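Long-range contact in probable transcriptional regulator (Pseudomonas aeruginosa PAO1, PDB 2GEN), which probably binds DNA through a helix-turn-helix motif as a TetR-family transcriptional regulator: residues K51-Q65 against W101-E113. Sequence-based numbering, arbitrary orientation.
Sequences KERIHGELYLAGIGQ and WARFILHSRGRVE
The contact is a helix-on-helix joint in a TetR-type fold, where H55, Y59 and W101 act as knobs in holes of the facing helix. It joins helix 51-76, of the N-terminal predicted DNA-binding part, to helix 99-114 of the C-terminal helical part. The segment axes approach to 9.7 Å, at 124° between their N-to-C directions. H55 sits among F104, S108, R111 and V112. F104 turns its edge to one face of the imidazole, with CZ 3.5 Å from H55 CD2. The R111 guanidinium lies flat over the opposite face, displaced toward the rim. A water in the imidazole plane joins H55 NE2 to S108 OG, and S108 OG also donates to F104 O. The ring is thus held on both faces and at its edge.

Beyond H55, the extended R111 side chain forms a side-on, bidentate salt bridge with E52. R111 NH2 meets E52 OE1 at 2.6 Å and R111 NE meets E52 OE2 at 3.0 Å. Each oxygen uses its syn lone pair, and the carboxylate and guanidinium planes are only 8° apart. D26 takes R111 NH1.

L58 CD2 makes a CH-pi contact 3.6 Å from the F104 ring centroid. W101 NE1 donates to L58 O at 3.0 Å, from above the carbonyl plane; G62 N reaches that oxygen from the other face. G62 has no side chain, so the indole face lies against G62 CA, 3.5 Å from W101 CE2. Y59 CB packs on V112 CG2 (3.6 Å). With CG anti to the backbone N (chi1 -175°), the Y59 ring has I105 O at its edge, near CE1. A water links Y59 OH to R109 NE.

Helix 9-23 also touches L58 and W101. The arrangement is consistent with the interdomain joint of TetR-family proteins.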
loop_
_atom_site.group_PDB
_atom_site.type_symbol
_atom_site.label_atom_id
_atom_site.label_comp_id
_atom_site.label_asym_id
_atom_site.label_seq_id
_atom_site.Cartn_x
_atom_site.Cartn_y
_atom_site.Cartn_z
ATOM N N LYS A 51 8.086 3.933 -25.428
ATOM C CA LYS A 51 8.396 3.523 -24.052
ATOM C C LYS A 51 7.205 3.687 -23.103
ATOM O O LYS A 51 6.890 2.771 -22.336
ATOM C CB LYS A 51 9.620 4.272 -23.510
ATOM C CG LYS A 51 10.018 3.832 -22.114
ATOM C CD LYS A 51 11.166 4.609 -21.574
ATOM C CE LYS A 51 10.735 5.823 -20.788
ATOM N NZ LYS A 51 11.949 6.489 -20.261
ATOM N N GLU A 52 6.535 4.839 -23.170
ATOM C CA GLU A 52 5.354 5.105 -22.340
ATOM C C GLU A 52 4.192 4.124 -22.577
ATOM O O GLU A 52 3.518 3.708 -21.620
ATOM C CB GLU A 52 4.865 6.555 -22.521
ATOM C CG GLU A 52 3.970 7.048 -21.379
ATOM C CD GLU A 52 4.686 7.091 -20.020
ATOM O OE1 GLU A 52 5.935 7.205 -19.972
ATOM O OE2 GLU A 52 3.991 7.008 -18.982
ATOM N N ARG A 53 3.946 3.759 -23.831
ATOM C CA ARG A 53 2.888 2.792 -24.109
ATOM C C ARG A 53 3.287 1.398 -23.595
ATOM O O ARG A 53 2.477 0.707 -22.983
ATOM C CB ARG A 53 2.530 2.726 -25.576
ATOM C CG ARG A 53 1.106 2.224 -25.747
ATOM C CD ARG A 53 1.130 1.005 -26.566
ATOM N NE ARG A 53 -0.160 0.321 -26.604
ATOM C CZ ARG A 53 -1.162 0.659 -27.409
ATOM N NH1 ARG A 53 -1.053 1.720 -28.205
ATOM N NH2 ARG A 53 -2.287 -0.040 -27.390
ATOM N N ILE A 54 4.539 1.023 -23.840
ATOM C CA ILE A 54 5.095 -0.234 -23.339
ATOM C C ILE A 54 4.999 -0.303 -21.811
ATOM O O ILE A 54 4.633 -1.359 -21.245
ATOM C CB ILE A 54 6.545 -0.447 -23.816
ATOM C CG1 ILE A 54 6.563 -0.723 -25.327
ATOM C CG2 ILE A 54 7.192 -1.606 -23.083
ATOM C CD1 ILE A 54 7.977 -0.818 -25.959
ATOM N N HIS A 55 5.328 0.807 -21.158
ATOM C CA HIS A 55 5.194 0.962 -19.701
ATOM C C HIS A 55 3.763 0.655 -19.205
ATOM O O HIS A 55 3.576 -0.143 -18.264
ATOM C CB HIS A 55 5.629 2.378 -19.317
ATOM C CG HIS A 55 5.527 2.690 -17.862
ATOM N ND1 HIS A 55 4.363 3.132 -17.274
ATOM C CD2 HIS A 55 6.458 2.667 -16.883
ATOM C CE1 HIS A 55 4.575 3.355 -15.993
ATOM N NE2 HIS A 55 5.839 3.077 -15.728
ATOM N N GLY A 56 2.760 1.260 -19.836
ATOM C CA GLY A 56 1.355 0.999 -19.474
ATOM C C GLY A 56 0.906 -0.426 -19.805
ATOM O O GLY A 56 0.143 -1.038 -19.042
ATOM N N GLU A 57 1.368 -0.974 -20.926
ATOM C CA GLU A 57 1.013 -2.352 -21.289
ATOM C C GLU A 57 1.626 -3.334 -20.280
ATOM O O GLU A 57 0.974 -4.347 -19.919
ATOM C CB GLU A 57 1.430 -2.705 -22.721
ATOM C CG GLU A 57 0.714 -1.865 -23.828
ATOM C CD GLU A 57 -0.723 -2.292 -24.108
ATOM O OE1 GLU A 57 -1.270 -3.196 -23.411
ATOM O OE2 GLU A 57 -1.338 -1.713 -25.032
ATOM N N LEU A 58 2.846 -3.041 -19.827
ATOM C CA LEU A 58 3.490 -3.858 -18.785
ATOM C C LEU A 58 2.639 -3.865 -17.497
ATOM O O LEU A 58 2.436 -4.926 -16.842
ATOM C CB LEU A 58 4.922 -3.363 -18.511
ATOM C CG LEU A 58 5.725 -4.084 -17.402
ATOM C CD1 LEU A 58 5.877 -5.587 -17.725
ATOM C CD2 LEU A 58 7.095 -3.423 -17.138
ATOM N N TYR A 59 2.134 -2.685 -17.143
ATOM C CA TYR A 59 1.268 -2.538 -15.973
ATOM C C TYR A 59 0.004 -3.375 -16.148
ATOM O O TYR A 59 -0.352 -4.212 -15.274
ATOM C CB TYR A 59 0.907 -1.058 -15.716
ATOM C CG TYR A 59 0.126 -0.902 -14.444
ATOM C CD1 TYR A 59 0.773 -0.748 -13.219
ATOM C CD2 TYR A 59 -1.268 -0.955 -14.463
ATOM C CE1 TYR A 59 0.013 -0.635 -12.022
ATOM C CE2 TYR A 59 -2.013 -0.845 -13.300
ATOM C CZ TYR A 59 -1.389 -0.692 -12.101
ATOM O OH TYR A 59 -2.178 -0.627 -10.968
ATOM N N LEU A 60 -0.688 -3.159 -17.261
ATOM C CA LEU A 60 -1.965 -3.849 -17.489
ATOM C C LEU A 60 -1.796 -5.370 -17.566
ATOM O O LEU A 60 -2.658 -6.126 -17.083
ATOM C CB LEU A 60 -2.646 -3.342 -18.756
ATOM C CG LEU A 60 -3.064 -1.862 -18.770
ATOM C CD1 LEU A 60 -3.622 -1.536 -20.158
ATOM C CD2 LEU A 60 -4.112 -1.541 -17.703
ATOM N N ALA A 61 -0.711 -5.823 -18.195
ATOM C CA ALA A 61 -0.430 -7.273 -18.242
ATOM C C ALA A 61 -0.208 -7.864 -16.855
ATOM O O ALA A 61 -0.626 -9.011 -16.601
ATOM C CB ALA A 61 0.756 -7.562 -19.120
ATOM N N GLY A 62 0.443 -7.105 -15.975
ATOM C CA GLY A 62 0.720 -7.567 -14.619
ATOM C C GLY A 62 -0.544 -7.725 -13.801
ATOM O O GLY A 62 -0.764 -8.771 -13.189
ATOM N N ILE A 63 -1.397 -6.699 -13.767
ATOM C CA ILE A 63 -2.691 -6.884 -13.102
ATOM C C ILE A 63 -3.533 -7.957 -13.801
ATOM O O ILE A 63 -4.263 -8.704 -13.134
ATOM C CB ILE A 63 -3.472 -5.545 -12.847
ATOM C CG1 ILE A 63 -3.846 -4.858 -14.178
ATOM C CG2 ILE A 63 -2.641 -4.630 -11.950
ATOM C CD1 ILE A 63 -4.841 -3.667 -13.998
ATOM N N GLY A 64 -3.414 -8.069 -15.125
ATOM C CA GLY A 64 -4.136 -9.092 -15.892
ATOM C C GLY A 64 -3.747 -10.510 -15.440
ATOM O O GLY A 64 -4.574 -11.436 -15.492
ATOM N N GLN A 65 -2.499 -10.683 -15.003
ATOM C CA GLN A 65 -2.057 -12.046 -14.614
ATOM C C GLN A 65 -2.695 -12.480 -13.310
ATOM O O GLN A 65 -3.142 -13.651 -13.169
ATOM C CB GLN A 65 -0.523 -12.182 -14.544
ATOM C CG GLN A 65 0.092 -12.224 -15.920
ATOM C CD GLN A 65 1.466 -12.887 -15.921
ATOM O OE1 GLN A 65 2.047 -13.172 -14.866
ATOM N NE2 GLN A 65 1.999 -13.103 -17.122
ATOM N N TRP A 101 8.287 -7.492 -11.290
ATOM C CA TRP A 101 6.997 -7.085 -11.811
ATOM C C TRP A 101 6.094 -6.559 -10.694
ATOM O O TRP A 101 5.416 -5.539 -10.863
ATOM C CB TRP A 101 6.341 -8.250 -12.548
ATOM C CG TRP A 101 5.442 -7.865 -13.666
ATOM C CD1 TRP A 101 4.925 -6.623 -13.940
ATOM C CD2 TRP A 101 4.912 -8.750 -14.650
ATOM N NE1 TRP A 101 4.125 -6.690 -15.056
ATOM C CE2 TRP A 101 4.100 -7.980 -15.519
ATOM C CE3 TRP A 101 5.062 -10.129 -14.900
ATOM C CZ2 TRP A 101 3.444 -8.527 -16.618
ATOM C CZ3 TRP A 101 4.407 -10.692 -16.003
ATOM C CH2 TRP A 101 3.592 -9.883 -16.856
ATOM N N ALA A 102 6.087 -7.224 -9.533
ATOM C CA ALA A 102 5.272 -6.725 -8.389
ATOM C C ALA A 102 5.720 -5.313 -7.977
ATOM O O ALA A 102 4.887 -4.412 -7.775
ATOM C CB ALA A 102 5.363 -7.685 -7.180
ATOM N N ARG A 103 7.036 -5.128 -7.835
ATOM C CA ARG A 103 7.578 -3.815 -7.470
ATOM C C ARG A 103 7.107 -2.767 -8.473
ATOM O O ARG A 103 6.659 -1.680 -8.091
ATOM C CB ARG A 103 9.095 -3.881 -7.426
ATOM C CG ARG A 103 9.696 -2.888 -6.496
ATOM C CD ARG A 103 11.211 -3.105 -6.449
ATOM N NE ARG A 103 11.541 -4.213 -5.558
ATOM C CZ ARG A 103 11.951 -5.413 -5.943
ATOM N NH1 ARG A 103 12.095 -5.686 -7.228
ATOM N NH2 ARG A 103 12.212 -6.351 -5.029
ATOM N N PHE A 104 7.184 -3.115 -9.756
ATOM C CA PHE A 104 6.831 -2.192 -10.828
ATOM C C PHE A 104 5.365 -1.792 -10.688
ATOM O O PHE A 104 5.035 -0.600 -10.709
ATOM C CB PHE A 104 7.081 -2.829 -12.198
ATOM C CG PHE A 104 6.582 -2.001 -13.345
ATOM C CD1 PHE A 104 7.367 -0.939 -13.854
ATOM C CD2 PHE A 104 5.351 -2.276 -13.940
ATOM C CE1 PHE A 104 6.907 -0.159 -14.905
ATOM C CE2 PHE A 104 4.871 -1.508 -15.014
ATOM C CZ PHE A 104 5.677 -0.430 -15.499
ATOM N N ILE A 105 4.482 -2.776 -10.502
ATOM C CA ILE A 105 3.055 -2.510 -10.371
ATOM C C ILE A 105 2.767 -1.599 -9.167
ATOM O O ILE A 105 1.963 -0.692 -9.268
ATOM C CB ILE A 105 2.228 -3.831 -10.223
ATOM C CG1 ILE A 105 2.181 -4.573 -11.560
ATOM C CG2 ILE A 105 0.779 -3.523 -9.752
ATOM C CD1 ILE A 105 1.584 -5.945 -11.435
ATOM N N LEU A 106 3.434 -1.854 -8.040
ATOM C CA LEU A 106 3.200 -1.115 -6.805
ATOM C C LEU A 106 3.631 0.339 -6.918
ATOM O O LEU A 106 3.180 1.178 -6.130
ATOM C CB LEU A 106 3.897 -1.800 -5.612
ATOM C CG LEU A 106 3.305 -3.123 -5.145
ATOM C CD1 LEU A 106 4.106 -3.620 -3.953
ATOM C CD2 LEU A 106 1.823 -2.962 -4.799
ATOM N N HIS A 107 4.488 0.656 -7.889
ATOM C CA HIS A 107 4.986 2.029 -8.008
ATOM C C HIS A 107 4.495 2.791 -9.237
ATOM O O HIS A 107 4.809 3.977 -9.402
ATOM C CB HIS A 107 6.504 2.040 -7.893
ATOM C CG HIS A 107 6.997 1.537 -6.569
ATOM N ND1 HIS A 107 8.058 0.664 -6.448
ATOM C CD2 HIS A 107 6.564 1.785 -5.305
ATOM C CE1 HIS A 107 8.267 0.406 -5.167
ATOM N NE2 HIS A 107 7.376 1.074 -4.453
ATOM N N SER A 108 3.686 2.138 -10.071
ATOM C CA SER A 108 3.381 2.683 -11.400
ATOM C C SER A 108 1.921 3.050 -11.706
ATOM O O SER A 108 1.629 3.539 -12.799
ATOM C CB SER A 108 3.891 1.726 -12.483
ATOM O OG SER A 108 5.288 1.531 -12.356
ATOM N N ARG A 109 0.999 2.798 -10.782
ATOM C CA ARG A 109 -0.416 2.985 -11.125
ATOM C C ARG A 109 -0.736 4.431 -11.522
ATOM O O ARG A 109 -1.370 4.660 -12.547
ATOM C CB ARG A 109 -1.340 2.544 -9.995
ATOM C CG ARG A 109 -2.744 2.286 -10.482
ATOM C CD ARG A 109 -3.747 2.147 -9.351
ATOM N NE ARG A 109 -5.097 1.949 -9.878
ATOM C CZ ARG A 109 -5.886 2.932 -10.302
ATOM N NH1 ARG A 109 -5.465 4.196 -10.264
ATOM N NH2 ARG A 109 -7.097 2.666 -10.775
ATOM N N GLY A 110 -0.285 5.385 -10.708
ATOM C CA GLY A 110 -0.548 6.818 -10.934
ATOM C C GLY A 110 -0.167 7.250 -12.334
ATOM O O GLY A 110 -0.961 7.894 -13.062
ATOM N N ARG A 111 1.043 6.861 -12.720
ATOM C CA ARG A 111 1.574 7.159 -14.033
ATOM C C ARG A 111 0.695 6.593 -15.155
ATOM O O ARG A 111 0.383 7.288 -16.109
ATOM C CB ARG A 111 3.018 6.674 -14.122
ATOM C CG ARG A 111 3.706 7.036 -15.423
ATOM C CD ARG A 111 5.198 6.921 -15.313
ATOM N NE ARG A 111 5.843 7.029 -16.624
ATOM C CZ ARG A 111 7.130 7.313 -16.793
ATOM N NH1 ARG A 111 7.898 7.530 -15.737
ATOM N NH2 ARG A 111 7.648 7.385 -18.016
ATOM N N VAL A 112 0.258 5.336 -15.026
ATOM C CA VAL A 112 -0.568 4.717 -16.057
ATOM C C VAL A 112 -1.979 5.335 -16.130
ATOM O O VAL A 112 -2.530 5.504 -17.216
ATOM C CB VAL A 112 -0.693 3.175 -15.825
ATOM C CG1 VAL A 112 -1.652 2.533 -16.860
ATOM C CG2 VAL A 112 0.662 2.555 -15.885
ATOM N N GLU A 113 -2.570 5.622 -14.968
ATOM C CA GLU A 113 -3.931 6.151 -14.943
ATOM C C GLU A 113 -3.941 7.574 -15.527
ATOM O O GLU A 113 -4.894 7.966 -16.214
ATOM C CB GLU A 113 -4.561 6.067 -13.534
ATOM C CG GLU A 113 -3.714 6.643 -12.400
ATOM C CD GLU A 113 -4.457 6.775 -11.050
ATOM O OE1 GLU A 113 -5.608 7.288 -11.042
ATOM O OE2 GLU A 113 -3.878 6.388 -9.993
HETATM O O HOH W 1 6.705 3.592 -13.171
HETATM O O HOH W 2 -4.951 -1.190 -10.806
#